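Side-chain contact in Lin2891 protein (Listeria innocua, PDB 3DB0), which probably binds FMN and acts as an oxidoreductase of the pyridoxamine 5'-phosphate oxidase family, though its substrate is not established: residues B[24-28]-B[29-33]. Numbering follows the deposited sequence.
Sequences SVQGD and FPHAR
Gln-26 and Phe-29 close a two-residue beta hairpin through a type II' turn, their backbones hydrogen-bonded to each other in both directions, and Ser-24 and His-31 form the next hydrogen-bonded antiparallel pair, with His-31 N 2.8 Å from Ser-24 O. Gly-27 takes the positive phi (72°) of the turn's first corner, easy for a residue without a side chain.

On the face shared by Ser-24, Gln-26, Phe-29 and His-31, a diagonal link joins the strands: His-31 NE2 donates to Gln-26 OE1 at 2.8 Å. The amide oxygen lies nearly in the imidazole plane, while amide and ring planes are 35° apart. The glutamine starts with CG opposite its backbone N (chi1 177°) and bends at chi2, which brings OE1 to the NE2 edge of the imidazole; its CB also abuts the ring edge, 3.2 Å from NE2. Phe-29 turns its ring edge to Gln-26 O. Further along, a water donates to Ser-24 OG and, over a longer distance, to His-31 O, and accepts from Arg-33 NH1.

Glu-57 of helix 53-60 accepts a salt bridge from Arg-33 NH2 and is hydrogen-bonded to Ser-24 OG, fastening the hairpin to that helix. On the other face Val-25 and Pro-30 form a non-hydrogen-bonded pair, a site where proline, lacking an N-H, forfeits no cross-strand bond. Both apolar side chains suit packing against Pro-30 and Val-25 of the second subunit, where this hairpin of strands 19-26 and 29-40 meets it.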
loop_
_atom_site.group_PDB
_atom_site.type_symbol
_atom_site.label_atom_id
_atom_site.label_comp_id
_atom_site.label_asym_id
_atom_site.label_seq_id
_atom_site.Cartn_x
_atom_site.Cartn_y
_atom_site.Cartn_z
ATOM N N SER B 24 5.382 8.007 -19.099
ATOM C CA SER B 24 6.464 8.828 -19.650
ATOM C C SER B 24 6.594 8.470 -21.141
ATOM O O SER B 24 5.898 7.562 -21.656
ATOM C CB SER B 24 7.750 8.659 -18.874
ATOM O OG SER B 24 8.044 7.278 -18.656
ATOM N N VAL B 25 7.456 9.209 -21.827
ATOM C CA VAL B 25 7.587 9.108 -23.250
ATOM C C VAL B 25 9.033 8.882 -23.615
ATOM O O VAL B 25 9.939 9.516 -23.059
ATOM C CB VAL B 25 7.128 10.446 -23.927
ATOM C CG1 VAL B 25 7.407 10.462 -25.447
ATOM C CG2 VAL B 25 5.687 10.766 -23.586
ATOM N N GLN B 26 9.228 7.941 -24.512
ATOM C CA GLN B 26 10.545 7.639 -25.095
ATOM C C GLN B 26 10.434 7.793 -26.605
ATOM O O GLN B 26 10.141 6.841 -27.335
ATOM C CB GLN B 26 10.945 6.202 -24.758
ATOM C CG GLN B 26 12.237 5.784 -25.379
ATOM C CD GLN B 26 12.102 4.468 -26.172
ATOM O OE1 GLN B 26 11.182 3.649 -25.954
ATOM N NE2 GLN B 26 13.021 4.272 -27.107
ATOM N N GLY B 27 10.682 9.000 -27.089
ATOM C CA GLY B 27 10.573 9.272 -28.511
ATOM C C GLY B 27 9.102 9.261 -28.818
ATOM O O GLY B 27 8.372 10.069 -28.298
ATOM N N ASP B 28 8.653 8.316 -29.631
ATOM C CA ASP B 28 7.230 8.196 -29.970
ATOM C C ASP B 28 6.517 7.125 -29.142
ATOM O O ASP B 28 5.348 6.837 -29.390
ATOM C CB ASP B 28 7.044 7.823 -31.442
ATOM C CG ASP B 28 7.621 8.871 -32.378
ATOM O OD1 ASP B 28 7.323 10.047 -32.140
ATOM O OD2 ASP B 28 8.400 8.505 -33.292
ATOM N N PHE B 29 7.191 6.559 -28.163
ATOM C CA PHE B 29 6.579 5.473 -27.378
ATOM C C PHE B 29 6.169 5.836 -25.959
ATOM O O PHE B 29 6.970 6.398 -25.200
ATOM C CB PHE B 29 7.517 4.298 -27.303
ATOM C CG PHE B 29 7.829 3.680 -28.623
ATOM C CD1 PHE B 29 8.825 4.209 -29.429
ATOM C CD2 PHE B 29 7.124 2.566 -29.058
ATOM C CE1 PHE B 29 9.116 3.630 -30.681
ATOM C CE2 PHE B 29 7.409 1.980 -30.296
ATOM C CZ PHE B 29 8.403 2.520 -31.105
ATOM N N PRO B 30 4.923 5.467 -25.575
ATOM C CA PRO B 30 4.560 5.678 -24.187
ATOM C C PRO B 30 5.137 4.524 -23.334
ATOM O O PRO B 30 5.320 3.396 -23.819
ATOM C CB PRO B 30 3.021 5.637 -24.232
ATOM C CG PRO B 30 2.705 4.768 -25.347
ATOM C CD PRO B 30 3.759 5.052 -26.386
ATOM N N HIS B 31 5.495 4.819 -22.117
ATOM C CA HIS B 31 5.884 3.778 -21.181
ATOM C C HIS B 31 5.031 3.978 -19.945
ATOM O O HIS B 31 5.034 5.049 -19.366
ATOM C CB HIS B 31 7.359 3.871 -20.798
ATOM C CG HIS B 31 8.294 3.524 -21.914
ATOM N ND1 HIS B 31 8.664 2.231 -22.187
ATOM C CD2 HIS B 31 8.913 4.294 -22.836
ATOM C CE1 HIS B 31 9.479 2.218 -23.227
ATOM N NE2 HIS B 31 9.642 3.456 -23.644
ATOM N N ALA B 32 4.265 2.967 -19.555
ATOM C CA ALA B 32 3.473 3.099 -18.342
ATOM C C ALA B 32 4.044 2.146 -17.310
ATOM O O ALA B 32 4.331 0.996 -17.614
ATOM C CB ALA B 32 1.990 2.779 -18.597
ATOM N N ARG B 33 4.171 2.631 -16.085
ATOM C CA ARG B 33 4.668 1.821 -14.998
ATOM C C ARG B 33 3.991 2.156 -13.685
ATOM O O ARG B 33 3.655 3.289 -13.429
ATOM C CB ARG B 33 6.173 2.027 -14.799
ATOM C CG ARG B 33 7.014 1.854 -16.042
ATOM C CD ARG B 33 8.447 2.222 -15.759
ATOM N NE ARG B 33 9.357 1.998 -16.898
ATOM C CZ ARG B 33 9.685 2.913 -17.806
ATOM N NH1 ARG B 33 9.137 4.097 -17.758
ATOM N NH2 ARG B 33 10.526 2.622 -18.785
HETATM O O HOH W 1 6.964 5.514 -16.760
#